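Local coordinates for PKS (Streptomyces sp. CNQ431, PDB 5YDA), which serves as the broadly selective acyltransferase domain of the splenocin polyketide synthase SpnD, and probably loads acyl units onto its carrier protein, at residues L34-R39 with H79-S84; G211-D216 with L316-P321. All blocks are in the same frame, centred on the assembly; numbering follows the deposited sequence.

Contact 1 of 2, residues L34-R39 with H79-S84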
ATOM      1  N   LEU A  34      -3.391  18.600  14.121  1.00 37.08           N
ATOM      2  CA  LEU A  34      -3.667  19.010  15.496  1.00 37.10           C
ATOM      3  C   LEU A  34      -4.018  17.792  16.340  1.00 35.43           C
ATOM      4  O   LEU A  34      -5.062  17.162  16.101  1.00 34.23           O
ATOM      5  CB  LEU A  34      -4.809  20.025  15.541  1.00 36.76           C
ATOM      6  CG  LEU A  34      -4.674  21.263  14.651  1.00 41.17           C
ATOM      7  CD1 LEU A  34      -5.827  22.207  14.886  1.00 43.65           C
ATOM      8  CD2 LEU A  34      -3.351  21.970  14.896  1.00 44.18           C
ATOM      9  N   PRO A  35      -3.208  17.427  17.335  1.00 36.84           N
ATOM     10  CA  PRO A  35      -3.538  16.278  18.191  1.00 35.29           C
ATOM     11  C   PRO A  35      -4.416  16.659  19.371  1.00 40.84           C
ATOM     12  O   PRO A  35      -4.286  17.736  19.959  1.00 44.08           O
ATOM     13  CB  PRO A  35      -2.160  15.824  18.685  1.00 40.13           C
ATOM     14  CG  PRO A  35      -1.385  17.116  18.803  1.00 40.58           C
ATOM     15  CD  PRO A  35      -1.887  18.000  17.661  1.00 43.30           C
ATOM     16  N   VAL A  36      -5.317  15.743  19.723  1.00 38.80           N
ATOM     17  CA  VAL A  36      -6.216  15.886  20.864  1.00 37.47           C
ATOM     18  C   VAL A  36      -6.237  14.555  21.598  1.00 44.91           C
ATOM     19  O   VAL A  36      -6.456  13.508  20.979  1.00 45.26           O
ATOM     20  CB  VAL A  36      -7.649  16.264  20.440  1.00 42.96           C
ATOM     21  CG1 VAL A  36      -8.507  16.556  21.662  1.00 44.64           C
ATOM     22  CG2 VAL A  36      -7.652  17.439  19.471  1.00 43.03           C
ATOM     23  N   SER A  37      -6.020  14.588  22.911  1.00 44.06           N
ATOM     24  CA  SER A  37      -6.072  13.375  23.713  1.00 48.42           C
ATOM     25  C   SER A  37      -6.776  13.638  25.035  1.00 53.08           C
ATOM     26  O   SER A  37      -6.548  14.664  25.679  1.00 52.14           O
ATOM     27  CB  SER A  37      -4.671  12.813  23.982  1.00 49.38           C
ATOM     28  OG  SER A  37      -3.873  13.733  24.693  1.00 46.90           O
ATOM     29  N   ALA A  38      -7.631  12.697  25.433  1.00 55.93           N
ATOM     30  CA  ALA A  38      -8.358  12.771  26.695  1.00 56.07           C
ATOM     31  C   ALA A  38      -8.201  11.450  27.435  1.00 60.52           C
ATOM     32  O   ALA A  38      -7.430  10.589  27.009  1.00 59.86           O
ATOM     33  CB  ALA A  38      -9.838  13.092  26.457  1.00 55.35           C
ATOM     34  N   ARG A  39      -8.921  11.274  28.540  1.00 61.66           N
ATOM     35  CA  ARG A  39      -8.856  10.033  29.297  1.00 58.41           C
ATOM     36  C   ARG A  39     -10.061   9.136  29.063  1.00 59.05           C
ATOM     37  O   ARG A  39     -10.045   7.983  29.499  1.00 56.28           O
ATOM     38  CB  ARG A  39      -8.730  10.323  30.800  1.00 62.95           C
ATOM     39  CG  ARG A  39      -7.299  10.311  31.340  1.00 70.49           C
ATOM     40  CD  ARG A  39      -7.269  10.293  32.879  1.00 76.88           C
ATOM     41  NE  ARG A  39      -7.714   9.013  33.448  1.00 78.97           N
ATOM     42  CZ  ARG A  39      -6.928   7.958  33.659  1.00 78.72           C
ATOM     43  NH1 ARG A  39      -5.634   8.003  33.359  1.00 74.94           N
ATOM     44  NH2 ARG A  39      -7.441   6.847  34.179  1.00 76.10           N
ATOM     45  N   HIS A  79      -6.970   8.200  24.838  1.00 45.90           N
ATOM     46  CA  HIS A  79      -7.969   8.367  23.790  1.00 45.97           C
ATOM     47  C   HIS A  79      -7.580   9.561  22.926  1.00 46.97           C
ATOM     48  O   HIS A  79      -7.491  10.687  23.426  1.00 46.35           O
ATOM     49  CB  HIS A  79      -9.357   8.566  24.396  1.00 52.31           C
ATOM     50  CG  HIS A  79      -9.914   7.340  25.054  1.00 52.85           C
ATOM     51  ND1 HIS A  79     -10.959   6.620  24.518  1.00 58.07           N
ATOM     52  CD2 HIS A  79      -9.578   6.714  26.204  1.00 55.52           C
ATOM     53  CE1 HIS A  79     -11.239   5.598  25.306  1.00 51.97           C
ATOM     54  NE2 HIS A  79     -10.415   5.633  26.337  1.00 58.42           N
ATOM     55  N   ARG A  80      -7.363   9.324  21.630  1.00 44.80           N
ATOM     56  CA  ARG A  80      -6.771  10.322  20.751  1.00 40.74           C
ATOM     57  C   ARG A  80      -7.594  10.514  19.487  1.00 38.04           C
ATOM     58  O   ARG A  80      -8.210   9.573  18.981  1.00 41.83           O
ATOM     59  CB  ARG A  80      -5.349   9.931  20.341  1.00 37.42           C
ATOM     60  CG  ARG A  80      -4.460   9.552  21.485  1.00 38.35           C
ATOM     61  CD  ARG A  80      -3.046   9.223  21.021  1.00 37.50           C
ATOM     62  NE  ARG A  80      -2.155   9.115  22.175  1.00 42.30           N
ATOM     63  CZ  ARG A  80      -0.885   8.734  22.126  1.00 45.71           C
ATOM     64  NH1 ARG A  80      -0.317   8.409  20.966  1.00 43.63           N
ATOM     65  NH2 ARG A  80      -0.174   8.683  23.249  1.00 46.45           N
ATOM     66  N   LEU A  81      -7.577  11.743  18.970  1.00 41.73           N
ATOM     67  CA  LEU A  81      -7.983  12.014  17.594  1.00 38.21           C
ATOM     68  C   LEU A  81      -7.165  13.188  17.066  1.00 38.06           C
ATOM     69  O   LEU A  81      -6.489  13.892  17.818  1.00 37.34           O
ATOM     70  CB  LEU A  81      -9.492  12.283  17.469  1.00 35.34           C
ATOM     71  CG  LEU A  81     -10.209  13.442  18.171  1.00 39.71           C
ATOM     72  CD1 LEU A  81      -9.925  14.799  17.536  1.00 34.56           C
ATOM     73  CD2 LEU A  81     -11.709  13.166  18.167  1.00 41.36           C
ATOM     74  N   THR A  82      -7.225  13.391  15.755  1.00 33.22           N
ATOM     75  CA  THR A  82      -6.539  14.506  15.129  1.00 32.44           C
ATOM     76  C   THR A  82      -7.451  15.115  14.086  1.00 31.50           C
ATOM     77  O   THR A  82      -8.387  14.474  13.606  1.00 32.25           O
ATOM     78  CB  THR A  82      -5.222  14.111  14.439  1.00 32.68           C
ATOM     79  OG1 THR A  82      -5.502  13.217  13.350  1.00 30.83           O
ATOM     80  CG2 THR A  82      -4.237  13.476  15.416  1.00 28.21           C
ATOM     81  N   VAL A  83      -7.161  16.370  13.744  1.00 32.57           N
ATOM     82  CA  VAL A  83      -7.678  17.010  12.545  1.00 31.38           C
ATOM     83  C   VAL A  83      -6.486  17.508  11.741  1.00 31.51           C
ATOM     84  O   VAL A  83      -5.395  17.701  12.279  1.00 33.15           O
ATOM     85  CB  VAL A  83      -8.652  18.167  12.867  1.00 35.60           C
ATOM     86  CG1 VAL A  83      -9.853  17.643  13.637  1.00 35.66           C
ATOM     87  CG2 VAL A  83      -7.941  19.266  13.658  1.00 33.55           C
ATOM     88  N   SER A  84      -6.694  17.670  10.440  1.00 27.53           N
ATOM     89  CA  SER A  84      -5.747  18.315   9.547  1.00 32.08           C
ATOM     90  C   SER A  84      -6.354  19.625   9.068  1.00 38.99           C
ATOM     91  O   SER A  84      -7.544  19.673   8.741  1.00 35.34           O
ATOM     92  CB  SER A  84      -5.436  17.436   8.330  1.00 29.51           C
ATOM     93  OG  SER A  84      -4.900  16.192   8.724  1.00 41.43           O
TER
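His79 O is gripped twice by the facing strand: Ala38 N donates to it at 2.8 Å, and the CA-H of Ser37 adds a weaker contact, with CA at 3.1 Å. Two residues along the strand the pattern recurs with the roles exchanged, for Val36 O receives Leu81 N at 2.9 Å together with the CA-H of Arg80. Leu34 N to Val83 O is the straightest bond of the set, with 172° at its hydrogen. Altogether six N-H···O bonds tie residues 34-38 to 79-83 as an antiparallel pair, in which Leu34-Val83, Val36-Leu81 and Ala38-His79 are hydrogen-bonded and Pro35-Thr82 and Ser37-Arg80 are non-hydrogen-bonded. The hydrogen-bonded pairs put their side chains on one face. There Val83 CG2 is held between its own N and carbonyl carbon, a rotation (chi1 of CG1 -61°) that turns this methyl against Leu34 CB, 3.7 Å away. Val36 and Leu81 instead run side by side in the same direction, Leu81 CD1 lying 4.0 Å from Val36 CB. Near the end of the pair, the His79 ring brings CD2 to 3.6 Å from Arg39 O, an oblique approach. On the other face Thr82 CG2 rests against Pro35 CA at 4.0 Å, while Arg80 runs on past Ser37 with its chain extended, reaching a salt bridge with Asp424 and a cation-pi contact with Trp419. Ser37 OG bonds to Leu77 N. The pair is a two-stranded sheet between helices: Leu44 of helix 43-56 packs on Val36 and Ala38, and Leu63 and Ala67 of helix 63-72 on Leu34, whereas Trp419 of helix 407-420 lies against Pro35 and Thr82.

Contact 2 of 2, residues G211-D216 with L316-P321; sequences GVMEID and LTLRPP
Val212 O accepts Arg319 N at 3.0 Å, and this bond divides a close apolar side from a watery one. On the apolar side Val212 CA returns a CH···O contact to Arg319 O at 3.3 Å, and the methyl CG2 of Val212 presses on Pro321 CB at 3.7 Å. Met213 packs on the same side. With its chain extended beyond CG it lies alongside Leu318, CG to CD2 3.8 Å, then carries its methyl CE to Leu316 CD1 at 3.9 Å, crossing that side chain at a slant. The other side, where Arg319 is exposed and Glu214 and Thr317 partly so, is polar and bridged by water, with few direct side-chain contacts apart from one salt bridge. In it Arg319 NH1 donates to Glu214 OE2 at 2.6 Å, nearly straight, entering on the anti lone pair of that oxygen. The carboxylate and guanidinium planes are only 24° apart, and the oxygen sits at the guanidinium edge, close to its plane, while Thr317 CG2 covers part of one face. A water at the same edge accepts from NH1 at 3.0 Å and lies near Gly211 O and Thr317 O, between the two backbones; a second water accepts from Glu214 N, 2.8 Å away, and donates to Thr317 O. Residues 211-216 link two helices: Gly211, at positive phi, closes helix 201-210 in a Schellman motif, and Glu214 is the N-cap residue of helix 215-231. Residues 316-321, between helix 306-313 and strand 325-327, lie across this link; Met213 also packs on Tyr204 and Ala207 of helix 201-210, Leu316 on Val221 of helix 215-231, and Val212 and Pro321 both touch Ala339 of helix 336-339.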
ATOM      1  N   GLY A 211      15.401  -4.629   2.821  1.00 28.61           N
ATOM      2  CA  GLY A 211      16.819  -4.814   2.625  1.00 27.07           C
ATOM      3  C   GLY A 211      17.194  -6.047   1.834  1.00 30.33           C
ATOM      4  O   GLY A 211      18.378  -6.234   1.530  1.00 33.32           O
ATOM      5  N   VAL A 212      16.221  -6.895   1.492  1.00 30.00           N
ATOM      6  CA  VAL A 212      16.504  -8.099   0.718  1.00 26.70           C
ATOM      7  C   VAL A 212      17.124  -7.742  -0.622  1.00 27.71           C
ATOM      8  O   VAL A 212      18.058  -8.407  -1.088  1.00 29.01           O
ATOM      9  CB  VAL A 212      15.220  -8.924   0.545  1.00 24.21           C
ATOM     10  CG1 VAL A 212      15.462 -10.112  -0.366  1.00 22.29           C
ATOM     11  CG2 VAL A 212      14.729  -9.369   1.903  1.00 27.58           C
ATOM     12  N   MET A 213      16.607  -6.701  -1.269  1.00 27.00           N
ATOM     13  CA  MET A 213      17.101  -6.233  -2.552  1.00 29.75           C
ATOM     14  C   MET A 213      17.524  -4.780  -2.423  1.00 27.52           C
ATOM     15  O   MET A 213      17.020  -4.046  -1.571  1.00 28.51           O
ATOM     16  CB  MET A 213      16.034  -6.328  -3.657  1.00 27.04           C
ATOM     17  CG  MET A 213      15.643  -7.709  -4.076  1.00 29.13           C
ATOM     18  SD  MET A 213      14.150  -7.650  -5.104  1.00 27.53           S
ATOM     19  CE  MET A 213      13.762  -9.389  -5.042  1.00 21.68           C
ATOM     20  N   GLU A 214      18.425  -4.364  -3.302  1.00 24.04           N
ATOM     21  CA  GLU A 214      18.769  -2.957  -3.443  1.00 32.11           C
ATOM     22  C   GLU A 214      17.863  -2.346  -4.500  1.00 28.23           C
ATOM     23  O   GLU A 214      17.697  -2.922  -5.584  1.00 25.11           O
ATOM     24  CB  GLU A 214      20.240  -2.789  -3.829  1.00 28.91           C
ATOM     25  CG  GLU A 214      21.196  -3.462  -2.853  1.00 34.38           C
ATOM     26  CD  GLU A 214      22.656  -3.425  -3.312  1.00 43.86           C
ATOM     27  OE1 GLU A 214      22.973  -2.699  -4.281  1.00 44.77           O
ATOM     28  OE2 GLU A 214      23.485  -4.132  -2.694  1.00 46.34           O
ATOM     29  N   ILE A 215      17.285  -1.181  -4.186  1.00 27.11           N
ATOM     30  CA  ILE A 215      16.289  -0.586  -5.074  1.00 25.27           C
ATOM     31  C   ILE A 215      16.872  -0.391  -6.471  1.00 27.00           C
ATOM     32  O   ILE A 215      16.222  -0.716  -7.475  1.00 25.93           O
ATOM     33  CB  ILE A 215      15.735   0.730  -4.474  1.00 30.42           C
ATOM     34  CG1 ILE A 215      14.695   1.359  -5.400  1.00 28.05           C
ATOM     35  CG2 ILE A 215      16.841   1.751  -4.183  1.00 27.10           C
ATOM     36  CD1 ILE A 215      13.494   0.472  -5.683  1.00 27.06           C
ATOM     37  N   ASP A 216      18.127   0.079  -6.562  1.00 23.40           N
ATOM     38  CA  ASP A 216      18.718   0.341  -7.876  1.00 27.06           C
ATOM     39  C   ASP A 216      18.879  -0.930  -8.703  1.00 25.68           C
ATOM     40  O   ASP A 216      18.768  -0.885  -9.933  1.00 23.51           O
ATOM     41  CB  ASP A 216      20.082   1.024  -7.730  1.00 27.50           C
ATOM     42  CG  ASP A 216      19.974   2.473  -7.299  1.00 34.83           C
ATOM     43  OD1 ASP A 216      18.856   2.940  -6.972  1.00 36.10           O
ATOM     44  OD2 ASP A 216      21.017   3.151  -7.277  1.00 42.24           O
ATOM     45  N   LEU A 316      20.817  -9.817  -9.023  1.00 28.70           N
ATOM     46  CA  LEU A 316      20.551  -9.116  -7.769  1.00 33.39           C
ATOM     47  C   LEU A 316      21.448  -9.601  -6.636  1.00 32.19           C
ATOM     48  O   LEU A 316      21.692 -10.800  -6.492  1.00 32.16           O
ATOM     49  CB  LEU A 316      19.095  -9.307  -7.342  1.00 31.11           C
ATOM     50  CG  LEU A 316      17.972  -8.987  -8.326  1.00 32.17           C
ATOM     51  CD1 LEU A 316      16.656  -9.457  -7.723  1.00 21.99           C
ATOM     52  CD2 LEU A 316      17.949  -7.490  -8.596  1.00 28.30           C
ATOM     53  N   THR A 317      21.873  -8.669  -5.791  1.00 28.88           N
ATOM     54  CA  THR A 317      22.537  -8.997  -4.532  1.00 32.09           C
ATOM     55  C   THR A 317      21.481  -9.194  -3.445  1.00 31.66           C
ATOM     56  O   THR A 317      21.014  -8.229  -2.829  1.00 34.71           O
ATOM     57  CB  THR A 317      23.523  -7.897  -4.152  1.00 39.27           C
ATOM     58  OG1 THR A 317      24.514  -7.776  -5.180  1.00 38.13           O
ATOM     59  CG2 THR A 317      24.201  -8.224  -2.824  1.00 35.60           C
ATOM     60  N   LEU A 318      21.111 -10.445  -3.189  1.00 29.89           N
ATOM     61  CA  LEU A 318      20.090 -10.754  -2.196  1.00 31.45           C
ATOM     62  C   LEU A 318      20.697 -10.883  -0.802  1.00 33.89           C
ATOM     63  O   LEU A 318      21.739 -11.516  -0.620  1.00 37.17           O
ATOM     64  CB  LEU A 318      19.363 -12.042  -2.570  1.00 27.70           C
ATOM     65  CG  LEU A 318      18.723 -12.051  -3.954  1.00 28.76           C
ATOM     66  CD1 LEU A 318      18.185 -13.440  -4.259  1.00 27.06           C
ATOM     67  CD2 LEU A 318      17.608 -10.996  -4.036  1.00 28.83           C
ATOM     68  N   ARG A 319      20.038 -10.284   0.177  1.00 31.95           N
ATOM     69  CA  ARG A 319      20.459 -10.301   1.569  1.00 33.35           C
ATOM     70  C   ARG A 319      19.291 -10.750   2.434  1.00 35.63           C
ATOM     71  O   ARG A 319      18.130 -10.642   2.027  1.00 33.20           O
ATOM     72  CB  ARG A 319      20.943  -8.916   2.032  1.00 29.90           C
ATOM     73  CG  ARG A 319      22.260  -8.442   1.411  1.00 37.51           C
ATOM     74  CD  ARG A 319      22.581  -7.017   1.877  1.00 42.83           C
ATOM     75  NE  ARG A 319      23.883  -6.521   1.425  1.00 45.95           N
ATOM     76  CZ  ARG A 319      24.091  -5.876   0.278  1.00 48.78           C
ATOM     77  NH1 ARG A 319      23.083  -5.654  -0.565  1.00 42.74           N
ATOM     78  NH2 ARG A 319      25.312  -5.454  -0.034  1.00 40.51           N
ATOM     79  N   PRO A 320      19.571 -11.283   3.627  1.00 36.02           N
ATOM     80  CA  PRO A 320      18.469 -11.631   4.528  1.00 29.52           C
ATOM     81  C   PRO A 320      17.697 -10.398   4.913  1.00 30.37           C
ATOM     82  O   PRO A 320      18.256  -9.284   4.985  1.00 31.76           O
ATOM     83  CB  PRO A 320      19.194 -12.247   5.742  1.00 32.00           C
ATOM     84  CG  PRO A 320      20.592 -12.506   5.307  1.00 33.54           C
ATOM     85  CD  PRO A 320      20.899 -11.592   4.180  1.00 27.49           C
ATOM     86  N   PRO A 321      16.392 -10.527   5.180  1.00 30.63           N
ATOM     87  CA  PRO A 321      15.601  -9.337   5.499  1.00 31.59           C
ATOM     88  C   PRO A 321      16.030  -8.728   6.819  1.00 32.24           C
ATOM     89  O   PRO A 321      16.236  -9.426   7.814  1.00 31.95           O
ATOM     90  CB  PRO A 321      14.167  -9.869   5.572  1.00 28.95           C
ATOM     91  CG  PRO A 321      14.343 -11.318   5.914  1.00 32.44           C
ATOM     92  CD  PRO A 321      15.556 -11.740   5.139  1.00 26.76           C
TER
HETATM   93  O   HOH W   1      20.161  -6.441  -0.744  1.00 30.43           O
HETATM   94  O   HOH W   2      19.442  -6.371  -4.903  1.00 31.80           O

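Contact 1 and contact 2 belong to different parts of the chain, their centres 39 Å apart and their nearest atoms about 27 Å apart, with no touch between them. Contact 1 lies in a CurL-like region, consistent with the ketosynthase-to-acyltransferase linker domain of modular polyketide synthases, and the C-terminal part of the chain returns to it. Contact 2 lies in the acyltransferase region. From it helix 201-210 leads back to Ser200, just before the helix, in a GxSxG pattern that is probably the nucleophile elbow, as in related acyltransferases. Contact 2 is thus linked through that helix to the presumed active site, whereas contact 1 belongs to the flanking sheet.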